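Local coordinates for protein beta-lactamase (Klebsiella pneumoniae, PDB 6KA5) that probably hydrolyses beta-lactam antibiotics as a class C serine enzyme, here caught as a covalent acyl-enzyme with an opened cephamycin, at residues 70-75 against 319-324; 117-122 against 154-159; 193-198 against 228-233. One frame throughout, in Å; residues are numbered along the deposited sequence.

Contact 1. Residues 70-75 against 319-324. With 1S7 ((2R)-2-{(1S)-1-methoxy-2-oxo-1-[(thiophen-2-ylacetyl)amino]ethyl}-5-methylidene-5,6-dihydro-2H-1,3-thiazine-4-carboxylic acid), chain B.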
loop_
_atom_site.group_PDB
_atom_site.type_symbol
_atom_site.label_atom_id
_atom_site.label_comp_id
_atom_site.label_asym_id
_atom_site.label_seq_id
_atom_site.Cartn_x
_atom_site.Cartn_y
_atom_site.Cartn_z
ATOM N N GLY A 70 5.852 2.631 -3.681
ATOM C CA GLY A 70 6.468 1.594 -2.873
ATOM C C GLY A 70 5.449 0.661 -2.259
ATOM O O GLY A 70 4.538 0.147 -2.938
ATOM N N SER A 71 5.597 0.462 -0.956
ATOM C CA SER A 71 4.781 -0.495 -0.219
ATOM C C SER A 71 3.286 -0.183 -0.231
ATOM O O SER A 71 2.501 -1.058 0.158
ATOM C CB SER A 71 5.293 -0.598 1.226
ATOM O OG SER A 71 6.554 -1.250 1.274
ATOM N N LEU A 72 2.840 1.010 -0.659
ATOM C CA LEU A 72 1.392 1.146 -0.865
ATOM C C LEU A 72 0.898 0.147 -1.890
ATOM O O LEU A 72 -0.292 -0.199 -1.907
ATOM C CB LEU A 72 0.975 2.539 -1.353
ATOM C CG LEU A 72 1.261 3.745 -0.481
ATOM C CD1 LEU A 72 0.446 4.921 -1.029
ATOM C CD2 LEU A 72 0.943 3.435 0.924
ATOM N N SER A 73 1.804 -0.318 -2.760
ATOM C CA SER A 73 1.440 -1.294 -3.775
ATOM C C SER A 73 0.857 -2.563 -3.175
ATOM O O SER A 73 0.101 -3.268 -3.851
ATOM C CB SER A 73 2.672 -1.651 -4.593
ATOM O OG SER A 73 3.220 -0.482 -5.181
ATOM N N LYS A 74 1.223 -2.885 -1.929
ATOM C CA LYS A 74 0.731 -4.108 -1.299
ATOM C C LYS A 74 -0.787 -4.111 -1.201
ATOM O O LYS A 74 -1.408 -5.188 -1.241
ATOM C CB LYS A 74 1.372 -4.271 0.087
ATOM C CG LYS A 74 2.909 -4.457 0.068
ATOM C CD LYS A 74 3.330 -4.997 1.433
ATOM C CE LYS A 74 4.822 -5.402 1.478
ATOM N NZ LYS A 74 5.689 -4.172 1.556
ATOM N N THR A 75 -1.400 -2.935 -1.053
ATOM C CA THR A 75 -2.853 -2.916 -0.914
ATOM C C THR A 75 -3.538 -3.275 -2.216
ATOM O O THR A 75 -4.673 -3.751 -2.171
ATOM C CB THR A 75 -3.377 -1.560 -0.399
ATOM O OG1 THR A 75 -3.125 -0.528 -1.359
ATOM C CG2 THR A 75 -2.744 -1.172 0.954
ATOM N N ILE A 319 -7.727 3.936 9.012
ATOM C CA ILE A 319 -7.102 2.919 8.156
ATOM C C ILE A 319 -5.944 3.569 7.417
ATOM O O ILE A 319 -6.075 4.702 6.947
ATOM C CB ILE A 319 -8.128 2.319 7.173
ATOM C CG1 ILE A 319 -9.258 1.660 7.951
ATOM C CG2 ILE A 319 -7.458 1.278 6.241
ATOM C CD1 ILE A 319 -10.467 1.303 7.068
ATOM N N ASN A 320 -4.783 2.894 7.377
ATOM C CA ASN A 320 -3.632 3.557 6.753
ATOM C C ASN A 320 -2.617 2.575 6.183
ATOM O O ASN A 320 -2.652 1.367 6.437
ATOM C CB ASN A 320 -2.934 4.557 7.711
ATOM C CG ASN A 320 -2.189 3.940 8.934
ATOM O OD1 ASN A 320 -1.583 4.725 9.674
ATOM N ND2 ASN A 320 -2.261 2.627 9.179
ATOM N N LYS A 321 -1.709 3.143 5.372
ATOM C CA LYS A 321 -0.591 2.396 4.816
ATOM C C LYS A 321 0.522 3.367 4.454
ATOM O O LYS A 321 0.268 4.448 3.913
ATOM C CB LYS A 321 -1.034 1.583 3.582
ATOM C CG LYS A 321 0.015 0.589 3.010
ATOM C CD LYS A 321 0.159 -0.618 3.919
ATOM C CE LYS A 321 1.423 -1.441 3.572
ATOM N NZ LYS A 321 2.673 -0.776 4.077
ATOM N N THR A 322 1.759 2.983 4.781
ATOM C CA THR A 322 2.935 3.727 4.364
ATOM C C THR A 322 3.586 3.058 3.164
ATOM O O THR A 322 3.420 1.856 2.933
ATOM C CB THR A 322 3.952 3.788 5.505
ATOM O OG1 THR A 322 4.203 2.456 5.942
ATOM C CG2 THR A 322 3.430 4.589 6.662
ATOM N N GLY A 323 4.349 3.840 2.401
ATOM C CA GLY A 323 5.184 3.241 1.370
ATOM C C GLY A 323 6.373 4.108 1.045
ATOM O O GLY A 323 6.340 5.325 1.228
ATOM N N SER A 324 7.442 3.477 0.576
ATOM C CA SER A 324 8.625 4.236 0.197
ATOM C C SER A 324 9.387 3.440 -0.839
ATOM O O SER A 324 9.195 2.237 -0.967
ATOM C CB SER A 324 9.521 4.534 1.412
ATOM O OG SER A 324 10.021 3.342 2.011
HETATM C C 1S7 B . 10.130 -2.998 1.939
HETATM N N 1S7 B . 9.941 -0.586 0.719
HETATM O O 1S7 B . 8.895 -2.286 1.901
HETATM S S 1S7 B . 11.585 -2.969 -1.854
HETATM C C1 1S7 B . 8.973 -0.917 1.781
HETATM O O1 1S7 B . 8.509 -1.083 -1.011
HETATM S S1 1S7 B . 8.868 -0.845 4.511
HETATM C C2 1S7 B . 9.591 -0.737 -0.699
HETATM N N2 1S7 B . 10.929 -0.126 3.040
HETATM C C3 1S7 B . 10.632 -0.388 -1.772
HETATM C C4 1S7 B . 11.791 -1.443 -1.692
HETATM O O4 1S7 B . 7.483 0.810 1.257
HETATM C C5 1S7 B . 13.214 -1.211 -1.430
HETATM O O5 1S7 B . 13.841 -0.346 3.365
HETATM C C6 1S7 B . 13.966 -2.632 -1.444
HETATM O O6 1S7 B . 13.862 0.941 5.179
HETATM C C7 1S7 B . 12.985 -3.660 -1.700
HETATM C C8 1S7 B . 9.471 -0.145 3.089
HETATM C C9 1S7 B . 9.341 0.151 5.782
HETATM C C10 1S7 B . 10.883 0.313 5.909
HETATM C C11 1S7 B . 11.470 0.792 7.014
HETATM C C13 1S7 B . 11.724 0.123 4.383
HETATM C C14 1S7 B . 7.589 -0.369 1.484
HETATM C C15 1S7 B . 13.230 0.240 4.305
#
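Lys321 lies against 70-75, the turn that leads into helix 74-86, its stem running antiparallel to the side chain of Thr75. CG stands anti to the backbone N (chi1 -172°), which sets CG against two methyl groups, 3.6 Å from Leu72 CD2 and 3.9 Å from Thr75 CG2. A bend at chi2 (73°) then sends the chain along the segment toward Ser71, and CE passes 3.6 Å from Ser71 O. A second bend at chi4 turns the amine back to its own strand, where NZ reaches Thr322 O at 3.0 Å, in the plane of that carbonyl, and also bonds Tyr156 OH. Lysine suits this place because its methylenes pack on Leu72 and Thr75 while the buried amine finds these two oxygens. Leu72 dips its CD2 branch onto the strand backbone, 3.2 Å from Lys321 O, while Thr75 turns its hydroxyl back to Leu72 O and its methyl toward the lysine stem.

Ser71 and Lys74 fit the SxxK motif of serine beta-lactamases, and Lys321-Thr322-Gly323 fits the KTG motif on the facing strand. Ser71 is the acylated nucleophile: its OG is bonded to C14 of the opened cephamycin at 1.4 Å. The acyl oxygen O4 sits in an oxyanion hole made by two backbone amides, Ser71 N at 2.9 Å in a weak, bent bond and Ser324 N at 2.8 Å in a straighter one (150°). Glycine suits 323 because the backbone N atoms of Ser71 and Leu72 fill the space where a CB would stand. Gly70 has positive phi and brings its CA against Ser324 O in a CA-H...O contact. The amine of Lys74 is held by Tyr156 OH and by Asn158 OD1.

Contact 2. Residues 117-122 against 154-159. With 1S7 ((2R)-2-{(1S)-1-methoxy-2-oxo-1-[(thiophen-2-ylacetyl)amino]ethyl}-5-methylidene-5,6-dihydro-2H-1,3-thiazine-4-carboxylic acid), chain B.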
loop_
_atom_site.group_PDB
_atom_site.type_symbol
_atom_site.label_atom_id
_atom_site.label_comp_id
_atom_site.label_asym_id
_atom_site.label_seq_id
_atom_site.Cartn_x
_atom_site.Cartn_y
_atom_site.Cartn_z
ATOM N N GLY A 117 -1.379 -12.901 3.401
ATOM C CA GLY A 117 -2.058 -11.622 3.253
ATOM C C GLY A 117 -2.050 -10.756 4.497
ATOM O O GLY A 117 -2.520 -9.618 4.447
ATOM N N THR A 118 -1.541 -11.276 5.624
ATOM C CA THR A 118 -1.555 -10.539 6.887
ATOM C C THR A 118 -0.176 -10.483 7.527
ATOM O O THR A 118 -0.069 -10.106 8.700
ATOM C CB THR A 118 -2.528 -11.176 7.886
ATOM O OG1 THR A 118 -2.210 -12.579 8.015
ATOM C CG2 THR A 118 -3.969 -11.037 7.391
ATOM N N HIS A 119 0.873 -10.849 6.784
ATOM C CA HIS A 119 2.247 -10.843 7.290
ATOM C C HIS A 119 2.431 -11.797 8.457
ATOM O O HIS A 119 3.257 -11.542 9.331
ATOM C CB HIS A 119 2.711 -9.443 7.708
ATOM C CG HIS A 119 2.568 -8.416 6.633
ATOM N ND1 HIS A 119 3.194 -8.520 5.402
ATOM C CD2 HIS A 119 1.843 -7.270 6.600
ATOM C CE1 HIS A 119 2.872 -7.463 4.669
ATOM N NE2 HIS A 119 2.072 -6.683 5.375
ATOM N N THR A 120 1.668 -12.899 8.491
ATOM C CA THR A 120 1.830 -13.860 9.573
ATOM C C THR A 120 2.375 -15.208 9.101
ATOM O O THR A 120 2.321 -16.177 9.857
ATOM C CB THR A 120 0.515 -14.046 10.344
ATOM O OG1 THR A 120 -0.542 -14.386 9.437
ATOM C CG2 THR A 120 0.139 -12.781 11.107
ATOM N N SER A 121 2.981 -15.280 7.904
ATOM C CA SER A 121 3.591 -16.555 7.503
ATOM C C SER A 121 4.934 -16.784 8.163
ATOM O O SER A 121 5.307 -17.937 8.371
ATOM C CB SER A 121 3.784 -16.634 5.989
ATOM O OG SER A 121 4.817 -15.750 5.531
ATOM N N GLY A 122 5.658 -15.718 8.499
ATOM C CA GLY A 122 7.032 -15.842 8.959
ATOM C C GLY A 122 8.084 -15.598 7.895
ATOM O O GLY A 122 9.285 -15.585 8.221
ATOM N N ARG A 154 3.864 -11.660 13.627
ATOM C CA ARG A 154 3.766 -10.767 12.477
ATOM C C ARG A 154 5.169 -10.350 12.075
ATOM O O ARG A 154 5.908 -9.775 12.882
ATOM C CB ARG A 154 2.913 -9.552 12.812
ATOM C CG ARG A 154 2.723 -8.597 11.633
ATOM C CD ARG A 154 1.955 -7.360 12.084
ATOM N NE ARG A 154 1.664 -6.448 10.965
ATOM C CZ ARG A 154 2.468 -5.476 10.530
ATOM N NH1 ARG A 154 3.676 -5.298 11.083
ATOM N NH2 ARG A 154 2.076 -4.690 9.527
ATOM N N VAL A 155 5.523 -10.633 10.830
ATOM C CA VAL A 155 6.761 -10.176 10.213
ATOM C C VAL A 155 6.354 -9.591 8.862
ATOM O O VAL A 155 5.983 -10.334 7.949
ATOM C CB VAL A 155 7.787 -11.307 10.049
ATOM C CG1 VAL A 155 9.003 -10.820 9.251
ATOM C CG2 VAL A 155 8.223 -11.855 11.430
ATOM N N TYR A 156 6.419 -8.270 8.743
ATOM C CA TYR A 156 6.077 -7.621 7.482
ATOM C C TYR A 156 6.968 -8.172 6.385
ATOM O O TYR A 156 8.192 -8.258 6.557
ATOM C CB TYR A 156 6.269 -6.115 7.646
ATOM C CG TYR A 156 5.779 -5.241 6.532
ATOM C CD1 TYR A 156 6.553 -5.033 5.403
ATOM C CD2 TYR A 156 4.585 -4.563 6.632
ATOM C CE1 TYR A 156 6.152 -4.185 4.414
ATOM C CE2 TYR A 156 4.165 -3.707 5.612
ATOM C CZ TYR A 156 4.958 -3.524 4.519
ATOM O OH TYR A 156 4.585 -2.676 3.487
ATOM N N SER A 157 6.359 -8.572 5.261
ATOM C CA SER A 157 7.101 -9.333 4.250
ATOM C C SER A 157 6.742 -8.940 2.823
ATOM O O SER A 157 5.580 -9.062 2.415
ATOM C CB SER A 157 6.853 -10.839 4.441
ATOM O OG SER A 157 7.599 -11.571 3.471
ATOM N N ASN A 158 7.762 -8.579 2.025
ATOM C CA ASN A 158 7.538 -8.438 0.582
ATOM C C ASN A 158 7.318 -9.781 -0.084
ATOM O O ASN A 158 6.649 -9.849 -1.120
ATOM C CB ASN A 158 8.730 -7.789 -0.128
ATOM C CG ASN A 158 8.855 -6.342 0.148
ATOM O OD1 ASN A 158 7.966 -5.711 0.720
ATOM N ND2 ASN A 158 9.989 -5.790 -0.263
ATOM N N ILE A 159 7.925 -10.846 0.450
ATOM C CA ILE A 159 7.815 -12.154 -0.189
ATOM C C ILE A 159 6.408 -12.700 -0.003
ATOM O O ILE A 159 5.790 -13.203 -0.947
ATOM C CB ILE A 159 8.855 -13.138 0.381
ATOM C CG1 ILE A 159 10.261 -12.548 0.358
ATOM C CG2 ILE A 159 8.816 -14.458 -0.421
ATOM C CD1 ILE A 159 11.298 -13.410 1.099
HETATM C C 1S7 B . 10.130 -2.998 1.939
HETATM N N 1S7 B . 9.941 -0.586 0.719
HETATM O O 1S7 B . 8.895 -2.286 1.901
HETATM S S 1S7 B . 11.585 -2.969 -1.854
HETATM C C1 1S7 B . 8.973 -0.917 1.781
HETATM O O1 1S7 B . 8.509 -1.083 -1.011
HETATM S S1 1S7 B . 8.868 -0.845 4.511
HETATM C C2 1S7 B . 9.591 -0.737 -0.699
HETATM N N2 1S7 B . 10.929 -0.126 3.040
HETATM C C3 1S7 B . 10.632 -0.388 -1.772
HETATM C C4 1S7 B . 11.791 -1.443 -1.692
HETATM O O4 1S7 B . 7.483 0.810 1.257
HETATM C C5 1S7 B . 13.214 -1.211 -1.430
HETATM O O5 1S7 B . 13.841 -0.346 3.365
HETATM C C6 1S7 B . 13.966 -2.632 -1.444
HETATM O O6 1S7 B . 13.862 0.941 5.179
HETATM C C7 1S7 B . 12.985 -3.660 -1.700
HETATM C C8 1S7 B . 9.471 -0.145 3.089
HETATM C C9 1S7 B . 9.341 0.151 5.782
HETATM C C10 1S7 B . 10.883 0.313 5.909
HETATM C C11 1S7 B . 11.470 0.792 7.014
HETATM C C13 1S7 B . 11.724 0.123 4.383
HETATM C C14 1S7 B . 7.589 -0.369 1.484
HETATM C C15 1S7 B . 13.230 0.240 4.305
HETATM O O HOH W 1 5.967 -12.892 7.403
#
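His119 stacks its imidazole on the ring of Tyr156, the first residue of a Tyr-Ser-Asn triplet that matches the YxN motif of class C beta-lactamases. The two rings form an offset stack, centroids 4.4 Å apart and planes at 25°, with Tyr156 CD2 above the imidazole face, 3.5 Å from NE2. Tyr156 CA also approaches the imidazole face, as a CH-pi contact 4.0 Å from the centroid.

The first torsions of both residues produce this overlap. His119 has positive phi, and its CG lies anti to its carbonyl carbon (chi1 -55°), which swings the ring alongside the 154-159 backbone. Tyr156 places CG anti to its backbone N (chi1 -171°); the two side chains run the same way, and the phenol tip reaches the amines of Lys74 and Lys321. A flat ring suits 119 because it can lie over the tyrosine ring and take Tyr156 CA over its own face. Arg154 runs beside His119, extended from CG to NE, its guanidinium steep to the imidazole; NE hydrogen-bonds Gln275 and NH2 forms a salt bridge with Glu280.

The backbones are tied where Val155 N donates to His119 O at 2.9 Å. Ser157, the N-cap of helix 158-171, has a short hydroxyl that accepts weakly from Ile159 N and also hydrogen-bonds Gln124 O and Gly160 N. One water donates to Val155 O at 2.6 Å and accepts weakly from Gly122 N at 3.0 Å.

Contact 3. Residues 193-198 against 228-233. With 1S7 ((2R)-2-{(1S)-1-methoxy-2-oxo-1-[(thiophen-2-ylacetyl)amino]ethyl}-5-methylidene-5,6-dihydro-2H-1,3-thiazine-4-carboxylic acid), chain B.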
loop_
_atom_site.group_PDB
_atom_site.type_symbol
_atom_site.label_atom_id
_atom_site.label_comp_id
_atom_site.label_asym_id
_atom_site.label_seq_id
_atom_site.Cartn_x
_atom_site.Cartn_y
_atom_site.Cartn_z
ATOM N N SER A 193 -2.471 5.319 -13.428
ATOM C CA SER A 193 -1.790 4.450 -12.479
ATOM C C SER A 193 -1.228 3.270 -13.263
ATOM O O SER A 193 -1.907 2.720 -14.141
ATOM C CB SER A 193 -2.742 3.955 -11.393
ATOM O OG SER A 193 -3.363 5.028 -10.691
ATOM N N TYR A 194 0.014 2.890 -12.955
ATOM C CA TYR A 194 0.725 1.938 -13.797
ATOM C C TYR A 194 1.647 1.057 -12.978
ATOM O O TYR A 194 2.204 1.492 -11.968
ATOM C CB TYR A 194 1.606 2.658 -14.828
ATOM C CG TYR A 194 0.881 3.706 -15.628
ATOM C CD1 TYR A 194 0.105 3.341 -16.714
ATOM C CD2 TYR A 194 0.944 5.048 -15.283
ATOM C CE1 TYR A 194 -0.571 4.280 -17.449
ATOM C CE2 TYR A 194 0.264 6.011 -16.017
ATOM C CZ TYR A 194 -0.483 5.616 -17.105
ATOM O OH TYR A 194 -1.144 6.574 -17.842
ATOM N N LEU A 195 1.886 -0.159 -13.484
ATOM C CA LEU A 195 3.073 -0.904 -13.087
ATOM C C LEU A 195 4.250 -0.601 -13.997
ATOM O O LEU A 195 5.401 -0.639 -13.547
ATOM C CB LEU A 195 2.796 -2.412 -13.105
ATOM C CG LEU A 195 1.781 -2.867 -12.065
ATOM C CD1 LEU A 195 1.341 -4.324 -12.322
ATOM C CD2 LEU A 195 2.421 -2.747 -10.674
ATOM N N LYS A 196 3.971 -0.331 -15.274
ATOM C CA LYS A 196 4.981 0.063 -16.251
ATOM C C LYS A 196 4.501 1.342 -16.922
ATOM O O LYS A 196 3.475 1.341 -17.602
ATOM C CB LYS A 196 5.216 -1.041 -17.278
ATOM C CG LYS A 196 6.316 -0.667 -18.270
ATOM C CD LYS A 196 6.671 -1.834 -19.174
ATOM C CE LYS A 196 7.361 -2.952 -18.411
ATOM N NZ LYS A 196 7.921 -3.985 -19.351
ATOM N N VAL A 197 5.226 2.431 -16.706
ATOM C CA VAL A 197 4.787 3.733 -17.219
ATOM C C VAL A 197 4.962 3.746 -18.732
ATOM O O VAL A 197 6.061 3.430 -19.224
ATOM C CB VAL A 197 5.592 4.863 -16.568
ATOM C CG1 VAL A 197 5.182 6.219 -17.145
ATOM C CG2 VAL A 197 5.406 4.882 -15.042
ATOM N N PRO A 198 3.942 4.117 -19.489
ATOM C CA PRO A 198 4.050 4.123 -20.951
ATOM C C PRO A 198 4.800 5.351 -21.447
ATOM O O PRO A 198 5.020 6.314 -20.724
ATOM C CB PRO A 198 2.591 4.146 -21.416
ATOM C CG PRO A 198 1.818 4.788 -20.259
ATOM C CD PRO A 198 2.575 4.393 -19.015
ATOM N N TYR A 228 5.855 -3.536 -4.619
ATOM C CA TYR A 228 6.292 -2.142 -4.664
ATOM C C TYR A 228 6.215 -1.532 -6.065
ATOM O O TYR A 228 6.924 -0.559 -6.335
ATOM C CB TYR A 228 7.768 -2.026 -4.122
ATOM C CG TYR A 228 8.785 -2.955 -4.789
ATOM C CD1 TYR A 228 9.392 -2.612 -5.988
ATOM C CD2 TYR A 228 9.125 -4.174 -4.212
ATOM C CE1 TYR A 228 10.323 -3.474 -6.602
ATOM C CE2 TYR A 228 10.058 -5.025 -4.809
ATOM C CZ TYR A 228 10.633 -4.670 -6.008
ATOM O OH TYR A 228 11.545 -5.525 -6.598
ATOM N N GLY A 229 5.387 -2.064 -6.965
ATOM C CA GLY A 229 5.471 -1.641 -8.362
ATOM C C GLY A 229 4.634 -0.460 -8.844
ATOM O O GLY A 229 4.822 -0.029 -9.992
ATOM N N ILE A 230 3.739 0.094 -8.033
ATOM C CA ILE A 230 2.765 1.072 -8.542
ATOM C C ILE A 230 3.379 2.465 -8.662
ATOM O O ILE A 230 4.064 2.955 -7.742
ATOM C CB ILE A 230 1.515 1.096 -7.652
ATOM C CG1 ILE A 230 0.773 -0.235 -7.730
ATOM C CG2 ILE A 230 0.595 2.259 -8.034
ATOM C CD1 ILE A 230 0.001 -0.420 -9.037
ATOM N N LYS A 231 3.125 3.119 -9.808
ATOM C CA LYS A 231 3.389 4.545 -10.017
ATOM C C LYS A 231 2.050 5.202 -10.300
ATOM O O LYS A 231 1.267 4.665 -11.083
ATOM C CB LYS A 231 4.365 4.778 -11.195
ATOM C CG LYS A 231 5.779 4.173 -10.997
ATOM C CD LYS A 231 5.880 2.732 -11.625
ATOM C CE LYS A 231 7.018 1.962 -11.009
ATOM N NZ LYS A 231 7.018 0.619 -11.576
ATOM N N THR A 232 1.755 6.327 -9.649
ATOM C CA THR A 232 0.398 6.872 -9.757
ATOM C C THR A 232 0.398 8.366 -9.450
ATOM O O THR A 232 1.365 8.914 -8.924
ATOM C CB THR A 232 -0.550 6.128 -8.797
ATOM O OG1 THR A 232 -1.893 6.609 -8.924
ATOM C CG2 THR A 232 -0.060 6.273 -7.363
ATOM N N THR A 233 -0.700 9.021 -9.804
ATOM C CA THR A 233 -0.896 10.405 -9.379
ATOM C C THR A 233 -1.616 10.461 -8.038
ATOM O O THR A 233 -2.309 9.526 -7.613
ATOM C CB THR A 233 -1.724 11.188 -10.392
ATOM O OG1 THR A 233 -3.026 10.601 -10.429
ATOM C CG2 THR A 233 -1.135 11.099 -11.780
HETATM C C 1S7 B . 10.130 -2.998 1.939
HETATM N N 1S7 B . 9.941 -0.586 0.719
HETATM O O 1S7 B . 8.895 -2.286 1.901
HETATM S S 1S7 B . 11.585 -2.969 -1.854
HETATM C C1 1S7 B . 8.973 -0.917 1.781
HETATM O O1 1S7 B . 8.509 -1.083 -1.011
HETATM S S1 1S7 B . 8.868 -0.845 4.511
HETATM C C2 1S7 B . 9.591 -0.737 -0.699
HETATM N N2 1S7 B . 10.929 -0.126 3.040
HETATM C C3 1S7 B . 10.632 -0.388 -1.772
HETATM C C4 1S7 B . 11.791 -1.443 -1.692
HETATM O O4 1S7 B . 7.483 0.810 1.257
HETATM C C5 1S7 B . 13.214 -1.211 -1.430
HETATM O O5 1S7 B . 13.841 -0.346 3.365
HETATM C C6 1S7 B . 13.966 -2.632 -1.444
HETATM O O6 1S7 B . 13.862 0.941 5.179
HETATM C C7 1S7 B . 12.985 -3.660 -1.700
HETATM C C8 1S7 B . 9.471 -0.145 3.089
HETATM C C9 1S7 B . 9.341 0.151 5.782
HETATM C C10 1S7 B . 10.883 0.313 5.909
HETATM C C11 1S7 B . 11.470 0.792 7.014
HETATM C C13 1S7 B . 11.724 0.123 4.383
HETATM C C14 1S7 B . 7.589 -0.369 1.484
HETATM C C15 1S7 B . 13.230 0.240 4.305
#
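Lys231 and Tyr194 face each other as an antiparallel hydrogen-bonded pair: Tyr194 N donates to Lys231 O at 2.9 Å, and Lys231 N returns the bond to Tyr194 O at 2.9 Å. Their side chains rise from the same face of this small sheet.

From there the lysine chain works its way to a polar end. CB touches Val197 CG2 at 4.0 Å, and CG stays near the same methyl at 4.1 Å, the two side chains crossing at a slant. An unusual chi2 of 94° bends the chain over the peptides of 194-195, where CD lies 3.9 Å from both Tyr194 O and Leu195 O. CE follows beside Leu195 O. At the tip, NZ donates to Leu195 O at 2.8 Å and to Gly229 O at 2.8 Å, approaching each from about 30° out of the carbonyl plane. Lysine suits this buried place because its amine satisfies two carbonyls of turning backbone, one in each segment.

On the opposite face the hydroxyls of Ser193 and Thr232 meet at a hydrogen-bonding distance, and Asp236 also bonds Ser193 OG. Leu195, past the paired residues, turns its CD2 branch back onto Ile230 CD1 at 3.7 Å, an apolar contact beside the polar turn.

Strand 231-232 is the middle of three, between 67-68 and 193-194. Helix 176-187 packs against Ser193, Tyr194 and Leu195, its Glu181 accepting from the amides of Leu195 and Lys196, while Thr233 caps the start of helix 234-244.

Contact 1 lies at the centre of the chain, joining helix 74-86 to strand 317-324 of the large sheet; contacts 2 and 3 sit farther out, though most of their touching residues are still buried. Both are nested in the loop that contact 1 closes, and all three touch the bound cephamycin. Contact 1 holds the acylated serine and the oxyanion hole, contact 2 combines a ring stack with a backbone bond in loops, and contact 3 is a backbone-paired small sheet. Ser73 OG bonds Ile230 N, tying contact 3 to segment 70-75. Contacts 2 and 3 do not touch, their nearest atoms being about 4 Å apart, but each touches segment 70-75.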